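Local coordinates for protein eukaryotic translation initiation factor 2D (Homo sapiens, PDB 5OA9) that delivers tRNA to the ribosomal P-site independently of GTP as the full-length protein, of which this chain is the C-terminal part with SWIB/MDM2 and SUI1 domains, at residues A[128-133]-A[169-174]; A[116-121]-A[198-203]. All coordinates share one frame; numbering follows the deposited sequence.

Contact 1 (A[128-133]-A[169-174]); sequences VTVVRN and QVQIQG
The side chains of Arg-132 and Gln-169 run alongside each other, and the amide oxygen of Gln-169 meets the guanidinium edge of Arg-132. NE of Arg-132 donates to OE1 of Gln-169 over 2.7 Å in a fairly straight bond; the oxygen sits within the guanidinium plane, whereas NE is tilted from the plane of the amide carbonyl. NH2 of Arg-132 adds a weak, bent second bond to the same oxygen. The amide's other end is held as well: NE2 of Gln-169 donates to OE1 of Gln-171 at 2.9 Å. With both ends bonded the amide's rotation is restrained, and the arginine donors are consistent with the modelled oxygen and nitrogen positions. CG1 of Val-130 packs over a face of that amide, 3.7 Å from CD of Gln-169.

On the sheet face of Thr-129 and Val-131, CD1 of Ile-172 lies 3.9 Å from CG2 of Val-131 and also reaches CG2 of Thr-129. The hydroxyl of Thr-129, set beside its own backbone N (chi1 -57°), gives its proton to O of Gly-174 at 2.7 Å. The same OG1 bonds N of Gln-176, joining the strand to the turn that follows 169-173.

These side chains are positioned by two antiparallel strand segments at 162°. Thr-129 with Ile-172 and Val-131 with Val-170 are the hydrogen-bonded pairs; Thr-129 N to Ile-172 O, for example, is 2.8 Å and nearly straight at 168°. Farther out, Val-170 and Ile-172 pack on Ala-145 and Leu-148 of helix 141-152, while Val-128 and Val-130 bond through their backbones to strand 115-122. Central strands with helices packed on one face are characteristic of the alpha/beta SUI1 fold, shared with eIF1.

Contact 2 (A[116-121]-A[198-203]); sequences DITLAQ and LEKALK
Lys-200 stretches its side chain across the backbone of strand 115-122, its CD passing 4.0 Å from O of Ile-117. The chain is extended beyond CG, and its end runs alongside Thr-118 in the same direction, bringing NZ to 3.7 Å from the methyl CG2 of Thr-118. With OG1 of Thr-118 set between its backbone N and carbonyl carbon (chi1 50°), CG2 is the branch beside the backbone N that meets the lysine. Across the two segments the polar link runs through a water, which accepts from NZ of Lys-200 at 2.6 Å and from N of Leu-119 at 2.9 Å. The backbone N-H of Leu-119 is thereby satisfied by solvent just beyond the point where strand 195-196 runs parallel beside 115-122 in the SUI1 sheet, with Ile-117 bonded through its backbone to Gln-196.

Nearer that short strand the contact is apolar. CD1 of Ile-117 touches CD2 of Leu-198 at 3.8 Å, the two branched side chains meeting at an oblique angle. Leu-185 of helix 177-187 packs on Leu-198, and Leu-180 of the same helix packs on Ile-117. Leu-119 makes a looser approach, its CD1 lying 4.3 Å from CB of Lys-200. Residues 198-200, the lysine included, form a short 3-10 turn, closed by N of Ala-201 donating to O of Leu-198 at 3.1 Å.

In the fold
Both contacts reach one five-stranded mixed sheet of the SUI1 domain, and their centres are 10 Å apart. Contact 1 lies between two of its strands; contact 2 sets a non-strand segment against the other flank of strand 115-122, at the domain surface. Along the chain, segment 116-121 comes first, then 128-133, 169-174 and finally 198-203, so contact 2 spans the whole stretch within which contact 1 forms. Neighbouring antiparallel strands 115-122 and 126-132 join them directly: N of Arg-132 lies 2.8 Å from O of Asp-116, a probable hydrogen bond. One continuous sheet thus ties the segment after its last strand to the SUI1 core, and the chain's C-terminal end packs on the same domain.

Contact 1 (A[128-133]-A[169-174])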
loop_
_atom_site.group_PDB
_atom_site.type_symbol
_atom_site.label_atom_id
_atom_site.label_comp_id
_atom_site.label_asym_id
_atom_site.label_seq_id
_atom_site.Cartn_x
_atom_site.Cartn_y
_atom_site.Cartn_z
ATOM N N VAL A 128 6.950 -23.207 16.623
ATOM C CA VAL A 128 7.690 -21.975 16.393
ATOM C C VAL A 128 6.729 -20.988 15.763
ATOM O O VAL A 128 5.967 -21.350 14.873
ATOM C CB VAL A 128 8.917 -22.186 15.480
ATOM C CG1 VAL A 128 9.544 -20.838 15.117
ATOM C CG2 VAL A 128 9.939 -23.098 16.151
ATOM N N THR A 129 6.743 -19.751 16.250
ATOM C CA THR A 129 5.881 -18.704 15.719
ATOM C C THR A 129 6.664 -17.942 14.663
ATOM O O THR A 129 7.806 -17.549 14.914
ATOM C CB THR A 129 5.392 -17.772 16.850
ATOM O OG1 THR A 129 4.717 -18.555 17.852
ATOM C CG2 THR A 129 4.445 -16.691 16.300
ATOM N N VAL A 130 6.080 -17.780 13.473
ATOM C CA VAL A 130 6.766 -17.130 12.351
ATOM C C VAL A 130 6.003 -15.894 11.885
ATOM O O VAL A 130 4.794 -15.944 11.631
ATOM C CB VAL A 130 6.952 -18.107 11.160
ATOM C CG1 VAL A 130 7.608 -17.411 9.965
ATOM C CG2 VAL A 130 7.761 -19.329 11.582
ATOM N N VAL A 131 6.714 -14.778 11.772
ATOM C CA VAL A 131 6.087 -13.500 11.468
ATOM C C VAL A 131 6.676 -12.874 10.210
ATOM O O VAL A 131 7.868 -12.552 10.172
ATOM C CB VAL A 131 6.242 -12.510 12.645
ATOM C CG1 VAL A 131 5.386 -11.273 12.403
ATOM C CG2 VAL A 131 5.860 -13.181 13.960
ATOM N N ARG A 132 5.837 -12.683 9.192
ATOM C CA ARG A 132 6.301 -12.203 7.897
ATOM C C ARG A 132 5.675 -10.873 7.474
ATOM O O ARG A 132 4.623 -10.483 7.982
ATOM C CB ARG A 132 6.035 -13.257 6.819
ATOM C CG ARG A 132 6.854 -14.523 6.998
ATOM C CD ARG A 132 6.426 -15.633 6.048
ATOM N NE ARG A 132 7.301 -16.791 6.185
ATOM C CZ ARG A 132 6.965 -18.035 5.862
ATOM N NH1 ARG A 132 5.754 -18.302 5.388
ATOM N NH2 ARG A 132 7.839 -19.020 6.027
ATOM N N ASN A 133 6.366 -10.191 6.559
ATOM C CA ASN A 133 5.943 -8.920 5.956
ATOM C C ASN A 133 5.964 -7.711 6.885
ATOM O O ASN A 133 5.273 -6.726 6.639
ATOM C CB ASN A 133 4.547 -9.064 5.350
ATOM C CG ASN A 133 4.595 -9.482 3.910
ATOM O OD1 ASN A 133 4.595 -8.638 3.012
ATOM N ND2 ASN A 133 4.662 -10.787 3.673
ATOM N N GLN A 169 11.935 -12.871 8.062
ATOM C CA GLN A 169 10.896 -13.275 8.993
ATOM C C GLN A 169 11.463 -13.355 10.408
ATOM O O GLN A 169 12.650 -13.642 10.608
ATOM C CB GLN A 169 10.292 -14.620 8.584
ATOM C CG GLN A 169 11.298 -15.766 8.514
ATOM C CD GLN A 169 10.670 -17.044 7.974
ATOM O OE1 GLN A 169 9.808 -17.000 7.096
ATOM N NE2 GLN A 169 11.092 -18.184 8.505
ATOM N N VAL A 170 10.611 -13.070 11.383
ATOM C CA VAL A 170 10.975 -13.234 12.780
ATOM C C VAL A 170 10.456 -14.591 13.239
ATOM O O VAL A 170 9.301 -14.946 12.957
ATOM C CB VAL A 170 10.387 -12.108 13.660
ATOM C CG1 VAL A 170 10.582 -12.412 15.150
ATOM C CG2 VAL A 170 11.006 -10.767 13.282
ATOM N N GLN A 171 11.312 -15.350 13.909
ATOM C CA GLN A 171 10.912 -16.626 14.494
ATOM C C GLN A 171 11.018 -16.569 16.004
ATOM O O GLN A 171 12.040 -16.152 16.549
ATOM C CB GLN A 171 11.776 -17.760 13.950
ATOM C CG GLN A 171 11.693 -17.886 12.445
ATOM C CD GLN A 171 12.610 -18.951 11.890
ATOM O OE1 GLN A 171 12.889 -18.974 10.696
ATOM N NE2 GLN A 171 13.084 -19.842 12.756
ATOM N N ILE A 172 9.956 -16.988 16.685
ATOM C CA ILE A 172 9.984 -17.076 18.139
ATOM C C ILE A 172 9.686 -18.506 18.576
ATOM O O ILE A 172 8.738 -19.128 18.086
ATOM C CB ILE A 172 8.971 -16.112 18.787
ATOM C CG1 ILE A 172 8.966 -14.755 18.071
ATOM C CG2 ILE A 172 9.272 -15.953 20.268
ATOM C CD1 ILE A 172 7.819 -14.585 17.055
ATOM N N GLN A 173 10.513 -19.036 19.474
ATOM C CA GLN A 173 10.284 -20.373 20.011
ATOM C C GLN A 173 8.949 -20.415 20.740
ATOM O O GLN A 173 8.610 -19.486 21.474
ATOM C CB GLN A 173 11.416 -20.784 20.956
ATOM C CG GLN A 173 12.766 -20.974 20.271
ATOM C CD GLN A 173 12.740 -22.061 19.210
ATOM O OE1 GLN A 173 12.170 -23.132 19.414
ATOM N NE2 GLN A 173 13.356 -21.786 18.066
ATOM N N GLY A 174 8.192 -21.483 20.525
ATOM C CA GLY A 174 6.910 -21.651 21.190
ATOM C C GLY A 174 5.741 -21.018 20.448
ATOM O O GLY A 174 5.898 -20.449 19.364
#

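Contact 2 (A[116-121]-A[198-203])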
loop_
_atom_site.group_PDB
_atom_site.type_symbol
_atom_site.label_atom_id
_atom_site.label_comp_id
_atom_site.label_asym_id
_atom_site.label_seq_id
_atom_site.Cartn_x
_atom_site.Cartn_y
_atom_site.Cartn_z
ATOM N N ASP A 116 1.768 -11.388 8.290
ATOM C CA ASP A 116 1.329 -12.775 8.270
ATOM C C ASP A 116 1.996 -13.575 9.386
ATOM O O ASP A 116 3.218 -13.625 9.473
ATOM C CB ASP A 116 1.627 -13.396 6.901
ATOM C CG ASP A 116 1.214 -14.853 6.817
ATOM O OD1 ASP A 116 -0.007 -15.132 6.833
ATOM O OD2 ASP A 116 2.111 -15.718 6.721
ATOM N N ILE A 117 1.177 -14.180 10.246
ATOM C CA ILE A 117 1.656 -14.956 11.383
ATOM C C ILE A 117 1.268 -16.413 11.193
ATOM O O ILE A 117 0.105 -16.714 10.912
ATOM C CB ILE A 117 1.058 -14.445 12.710
ATOM C CG1 ILE A 117 1.288 -12.940 12.867
ATOM C CG2 ILE A 117 1.596 -15.234 13.891
ATOM C CD1 ILE A 117 0.433 -12.308 13.948
ATOM N N THR A 118 2.234 -17.313 11.343
ATOM C CA THR A 118 1.983 -18.740 11.194
ATOM C C THR A 118 2.628 -19.521 12.327
ATOM O O THR A 118 3.524 -19.022 13.011
ATOM C CB THR A 118 2.512 -19.289 9.847
ATOM O OG1 THR A 118 3.868 -18.867 9.648
ATOM C CG2 THR A 118 1.665 -18.785 8.691
ATOM N N LEU A 119 2.164 -20.750 12.518
ATOM C CA LEU A 119 2.782 -21.667 13.456
ATOM C C LEU A 119 3.448 -22.795 12.678
ATOM O O LEU A 119 2.834 -23.404 11.801
ATOM C CB LEU A 119 1.750 -22.240 14.442
ATOM C CG LEU A 119 1.204 -21.250 15.475
ATOM C CD1 LEU A 119 -0.037 -21.811 16.168
ATOM C CD2 LEU A 119 2.286 -20.895 16.494
ATOM N N ALA A 120 4.706 -23.066 12.998
ATOM C CA ALA A 120 5.422 -24.172 12.381
ATOM C C ALA A 120 5.692 -25.239 13.431
ATOM O O ALA A 120 6.215 -24.945 14.504
ATOM C CB ALA A 120 6.716 -23.688 11.749
ATOM N N GLN A 121 5.309 -26.475 13.128
ATOM C CA GLN A 121 5.430 -27.565 14.085
ATOM C C GLN A 121 6.748 -28.299 13.877
ATOM O O GLN A 121 6.978 -28.894 12.826
ATOM C CB GLN A 121 4.248 -28.532 13.959
ATOM C CG GLN A 121 4.228 -29.645 15.000
ATOM C CD GLN A 121 3.934 -29.140 16.400
ATOM O OE1 GLN A 121 2.788 -28.849 16.740
ATOM N NE2 GLN A 121 4.973 -29.033 17.221
ATOM N N LEU A 198 -3.937 -14.155 13.553
ATOM C CA LEU A 198 -4.283 -14.007 14.970
ATOM C C LEU A 198 -5.378 -14.983 15.400
ATOM O O LEU A 198 -5.557 -15.244 16.593
ATOM C CB LEU A 198 -4.717 -12.574 15.270
ATOM C CG LEU A 198 -3.598 -11.543 15.212
ATOM C CD1 LEU A 198 -4.172 -10.150 15.445
ATOM C CD2 LEU A 198 -2.520 -11.903 16.239
ATOM N N GLU A 199 -6.101 -15.531 14.428
ATOM C CA GLU A 199 -7.153 -16.495 14.715
ATOM C C GLU A 199 -6.539 -17.800 15.223
ATOM O O GLU A 199 -7.243 -18.686 15.722
ATOM C CB GLU A 199 -8.019 -16.743 13.469
ATOM C CG GLU A 199 -7.368 -17.574 12.357
ATOM C CD GLU A 199 -6.366 -16.790 11.510
ATOM O OE1 GLU A 199 -6.236 -15.559 11.695
ATOM O OE2 GLU A 199 -5.704 -17.415 10.652
ATOM N N LYS A 200 -5.215 -17.902 15.113
ATOM C CA LYS A 200 -4.477 -19.085 15.559
ATOM C C LYS A 200 -4.018 -18.993 17.013
ATOM O O LYS A 200 -3.408 -19.927 17.539
ATOM C CB LYS A 200 -3.263 -19.315 14.657
ATOM C CG LYS A 200 -3.643 -19.586 13.213
ATOM C CD LYS A 200 -2.439 -19.531 12.289
ATOM C CE LYS A 200 -2.829 -19.963 10.882
ATOM N NZ LYS A 200 -1.679 -19.919 9.947
ATOM N N ALA A 201 -4.313 -17.872 17.660
ATOM C CA ALA A 201 -3.869 -17.642 19.035
ATOM C C ALA A 201 -4.478 -18.639 20.028
ATOM O O ALA A 201 -5.628 -19.069 19.888
ATOM C CB ALA A 201 -4.193 -16.204 19.455
ATOM N N LEU A 202 -3.688 -19.001 21.033
ATOM C CA LEU A 202 -4.136 -19.890 22.100
ATOM C C LEU A 202 -5.243 -19.264 22.938
ATOM O O LEU A 202 -6.164 -19.944 23.388
ATOM C CB LEU A 202 -2.960 -20.256 23.010
ATOM C CG LEU A 202 -1.970 -21.316 22.536
ATOM C CD1 LEU A 202 -0.706 -21.277 23.386
ATOM C CD2 LEU A 202 -2.604 -22.697 22.597
ATOM N N LYS A 203 -5.128 -17.959 23.152
ATOM C CA LYS A 203 -6.021 -17.227 24.036
ATOM C C LYS A 203 -6.164 -15.792 23.539
ATOM O O LYS A 203 -5.270 -15.282 22.863
ATOM C CB LYS A 203 -5.485 -17.256 25.466
ATOM C CG LYS A 203 -4.050 -16.787 25.597
ATOM C CD LYS A 203 -3.470 -17.188 26.945
ATOM C CE LYS A 203 -2.006 -16.810 27.045
ATOM N NZ LYS A 203 -1.363 -17.396 28.254
HETATM O O HOH W 1 -0.009 -21.750 10.874
#